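Local atomic coordinates of WZI (Escherichia coli, PDB entry 2YNK), a protein that probably binds capsular polysaccharide at the cell surface, as an outer-membrane beta-barrel lectin that takes part in group 1 capsule assembly. Residues A15-I23 against K276-P286. Residues are numbered along the deposited sequence; the frame is centred on the assembly and turned at random.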
# COMPACT_ATOMS: atom_id res chain seq x y z
N ALA A 15 1.36 -3.73 12.78
CA ALA A 15 0.22 -4.64 12.69
C ALA A 15 0.30 -5.74 13.75
O ALA A 15 -0.72 -6.19 14.27
CB ALA A 15 0.14 -5.26 11.30
N TRP A 16 1.52 -6.16 14.05
CA TRP A 16 1.77 -7.14 15.09
C TRP A 16 1.32 -6.58 16.42
O TRP A 16 0.53 -7.19 17.13
CB TRP A 16 3.26 -7.49 15.10
CG TRP A 16 3.68 -8.67 15.95
CD1 TRP A 16 3.84 -9.99 15.55
CD2 TRP A 16 4.07 -8.66 17.36
NE1 TRP A 16 4.26 -10.77 16.59
CE2 TRP A 16 4.43 -10.03 17.71
CE3 TRP A 16 4.15 -7.68 18.34
CZ2 TRP A 16 4.83 -10.39 18.98
CZ3 TRP A 16 4.57 -8.05 19.63
CH2 TRP A 16 4.90 -9.38 19.94
N LEU A 17 1.80 -5.38 16.73
CA LEU A 17 1.47 -4.72 17.99
C LEU A 17 -0.03 -4.44 18.12
O LEU A 17 -0.60 -4.58 19.21
CB LEU A 17 2.28 -3.43 18.12
CG LEU A 17 3.78 -3.63 18.33
CD1 LEU A 17 4.57 -2.42 17.84
CD2 LEU A 17 4.09 -3.92 19.80
N SER A 18 -0.66 -4.06 17.01
CA SER A 18 -2.07 -3.65 17.03
C SER A 18 -2.99 -4.84 17.24
O SER A 18 -3.93 -4.76 18.02
CB SER A 18 -2.43 -2.92 15.73
OG SER A 18 -3.83 -2.88 15.51
N ASP A 19 -2.72 -5.94 16.55
CA ASP A 19 -3.59 -7.11 16.60
C ASP A 19 -3.44 -7.88 17.91
O ASP A 19 -4.32 -8.65 18.27
CB ASP A 19 -3.32 -8.03 15.41
CG ASP A 19 -3.86 -7.47 14.10
OD1 ASP A 19 -4.11 -6.25 14.01
OD2 ASP A 19 -4.02 -8.26 13.15
N ARG A 20 -2.33 -7.67 18.59
CA ARG A 20 -2.11 -8.23 19.92
C ARG A 20 -2.62 -7.31 21.01
O ARG A 20 -2.44 -7.60 22.18
CB ARG A 20 -0.62 -8.49 20.15
CG ARG A 20 -0.03 -9.58 19.27
CD ARG A 20 1.45 -9.78 19.57
NE ARG A 20 1.66 -10.29 20.92
CZ ARG A 20 1.50 -11.56 21.29
NH1 ARG A 20 1.13 -12.48 20.41
NH2 ARG A 20 1.71 -11.91 22.56
N GLY A 21 -3.21 -6.17 20.64
CA GLY A 21 -3.76 -5.24 21.62
C GLY A 21 -2.76 -4.39 22.39
O GLY A 21 -3.15 -3.64 23.28
N VAL A 22 -1.48 -4.48 22.05
CA VAL A 22 -0.46 -3.66 22.71
C VAL A 22 -0.56 -2.19 22.33
O VAL A 22 -0.13 -1.33 23.10
CB VAL A 22 0.95 -4.14 22.34
CG1 VAL A 22 2.00 -3.26 23.00
CG2 VAL A 22 1.12 -5.61 22.70
N ILE A 23 -1.06 -1.90 21.13
CA ILE A 23 -1.42 -0.53 20.71
C ILE A 23 -2.73 -0.54 19.92
O ILE A 23 -3.22 -1.61 19.53
CB ILE A 23 -0.31 0.17 19.89
CG1 ILE A 23 0.09 -0.66 18.67
CG2 ILE A 23 0.91 0.43 20.75
CD1 ILE A 23 1.30 -0.10 17.93
N LYS A 276 -11.83 -4.48 9.07
CA LYS A 276 -10.90 -5.38 9.76
C LYS A 276 -11.47 -5.66 11.16
O LYS A 276 -11.85 -4.73 11.88
CB LYS A 276 -9.49 -4.77 9.84
CG LYS A 276 -8.46 -5.72 10.46
CD LYS A 276 -7.05 -5.15 10.57
CE LYS A 276 -6.16 -6.06 11.42
NZ LYS A 276 -4.68 -5.86 11.27
N PHE A 277 -11.53 -6.94 11.54
CA PHE A 277 -12.09 -7.36 12.82
C PHE A 277 -11.06 -8.08 13.68
O PHE A 277 -10.66 -9.19 13.37
CB PHE A 277 -13.30 -8.27 12.59
CG PHE A 277 -14.05 -8.60 13.85
CD1 PHE A 277 -14.99 -7.71 14.37
CD2 PHE A 277 -13.83 -9.79 14.52
CE1 PHE A 277 -15.68 -8.01 15.53
CE2 PHE A 277 -14.52 -10.10 15.68
CZ PHE A 277 -15.45 -9.21 16.18
N LYS A 278 -10.64 -7.44 14.77
CA LYS A 278 -9.64 -8.01 15.68
C LYS A 278 -10.32 -8.96 16.67
O LYS A 278 -11.39 -8.65 17.18
CB LYS A 278 -8.91 -6.91 16.46
CG LYS A 278 -8.05 -6.00 15.59
CD LYS A 278 -7.72 -4.68 16.27
CE LYS A 278 -7.83 -3.50 15.30
NZ LYS A 278 -9.21 -3.31 14.75
N LEU A 279 -9.69 -10.11 16.93
CA LEU A 279 -10.24 -11.10 17.86
C LEU A 279 -9.65 -11.00 19.27
O LEU A 279 -10.23 -11.50 20.22
CB LEU A 279 -10.06 -12.52 17.31
CG LEU A 279 -11.05 -12.98 16.23
CD1 LEU A 279 -10.70 -14.37 15.71
CD2 LEU A 279 -12.47 -12.96 16.76
N GLU A 280 -8.49 -10.35 19.40
CA GLU A 280 -7.82 -10.27 20.70
C GLU A 280 -8.70 -9.69 21.80
O GLU A 280 -8.75 -10.25 22.90
CB GLU A 280 -6.52 -9.48 20.59
CG GLU A 280 -5.64 -9.52 21.84
CD GLU A 280 -6.07 -8.53 22.93
OE1 GLU A 280 -6.72 -7.51 22.60
OE2 GLU A 280 -5.74 -8.78 24.12
N PRO A 281 -9.41 -8.58 21.52
CA PRO A 281 -10.17 -7.96 22.61
C PRO A 281 -11.29 -8.82 23.21
O PRO A 281 -11.85 -8.44 24.24
CB PRO A 281 -10.75 -6.69 21.97
CG PRO A 281 -9.92 -6.46 20.76
CD PRO A 281 -9.55 -7.82 20.27
N THR A 282 -11.62 -9.95 22.59
CA THR A 282 -12.66 -10.85 23.08
C THR A 282 -12.09 -12.21 23.44
O THR A 282 -12.18 -12.63 24.59
CB THR A 282 -13.76 -11.04 22.03
OG1 THR A 282 -14.53 -9.84 21.95
CG2 THR A 282 -14.68 -12.20 22.39
N LEU A 283 -11.50 -12.90 22.46
CA LEU A 283 -11.02 -14.27 22.64
C LEU A 283 -9.56 -14.33 23.08
O LEU A 283 -9.06 -15.41 23.39
CB LEU A 283 -11.18 -15.08 21.35
CG LEU A 283 -12.49 -14.98 20.57
CD1 LEU A 283 -12.41 -15.93 19.38
CD2 LEU A 283 -13.70 -15.30 21.44
N GLY A 284 -8.87 -13.20 23.06
CA GLY A 284 -7.45 -13.18 23.40
C GLY A 284 -6.56 -13.83 22.35
O GLY A 284 -5.40 -14.13 22.63
N TRP A 285 -7.10 -14.06 21.15
CA TRP A 285 -6.31 -14.55 20.03
C TRP A 285 -5.76 -13.37 19.28
O TRP A 285 -6.50 -12.44 18.96
CB TRP A 285 -7.16 -15.41 19.10
CG TRP A 285 -7.61 -16.71 19.70
CD1 TRP A 285 -7.17 -17.32 20.87
CD2 TRP A 285 -8.60 -17.64 19.14
NE1 TRP A 285 -7.81 -18.52 21.08
CE2 TRP A 285 -8.68 -18.77 20.08
CE3 TRP A 285 -9.40 -17.66 18.01
CZ2 TRP A 285 -9.53 -19.85 19.87
CZ3 TRP A 285 -10.26 -18.75 17.81
CH2 TRP A 285 -10.32 -19.81 18.72
N PRO A 286 -4.45 -13.39 18.97
CA PRO A 286 -3.85 -12.31 18.21
C PRO A 286 -4.03 -12.58 16.72
O PRO A 286 -3.06 -12.78 15.98
CB PRO A 286 -2.39 -12.40 18.64
CG PRO A 286 -2.16 -13.86 18.82
CD PRO A 286 -3.48 -14.47 19.23
O HOH W 1 -6.61 -9.25 16.99
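Asp19 and Lys276 form the salt bridge of this contact: NZ of Lys276 lies 2.8 Å from OD1 of Asp19, on the syn lone pair, and a weak second bond reaches OD2 at 3.1 Å. Lysine suits the strand end because its long chain, CG anti to the backbone N (chi1 -176°) and extended beyond, carries the ammonium across to the helix. Glu313 also pairs with Lys276, and Ser288 bonds OD2, so the carboxylate is held at both oxygens.

One water joins the backbones, donating to Asp19 O at 2.7 Å and accepting from Glu280 N at 3.2 Å.

The remaining contacts are van der Waals. The Arg20 side chain lies beside the proline ring and points the same way, touching it with CG, 3.7 Å from CB of Pro286, and with the guanidinium NH1, while Glu51 takes the guanidinium in a salt bridge. Glu280 lays its CG 3.7 Å from Arg20 O. Gly21 closes helix 8-19 in a Schellman motif; its positive phi favours glycine, and its CA lies 3.9 Å from OE1 of Glu280.

Together these contacts seat the C-terminal end of an N-terminal helix against the turn between barrel strands 268-278 and 287-295, at one end of an antiparallel outer-membrane beta-barrel.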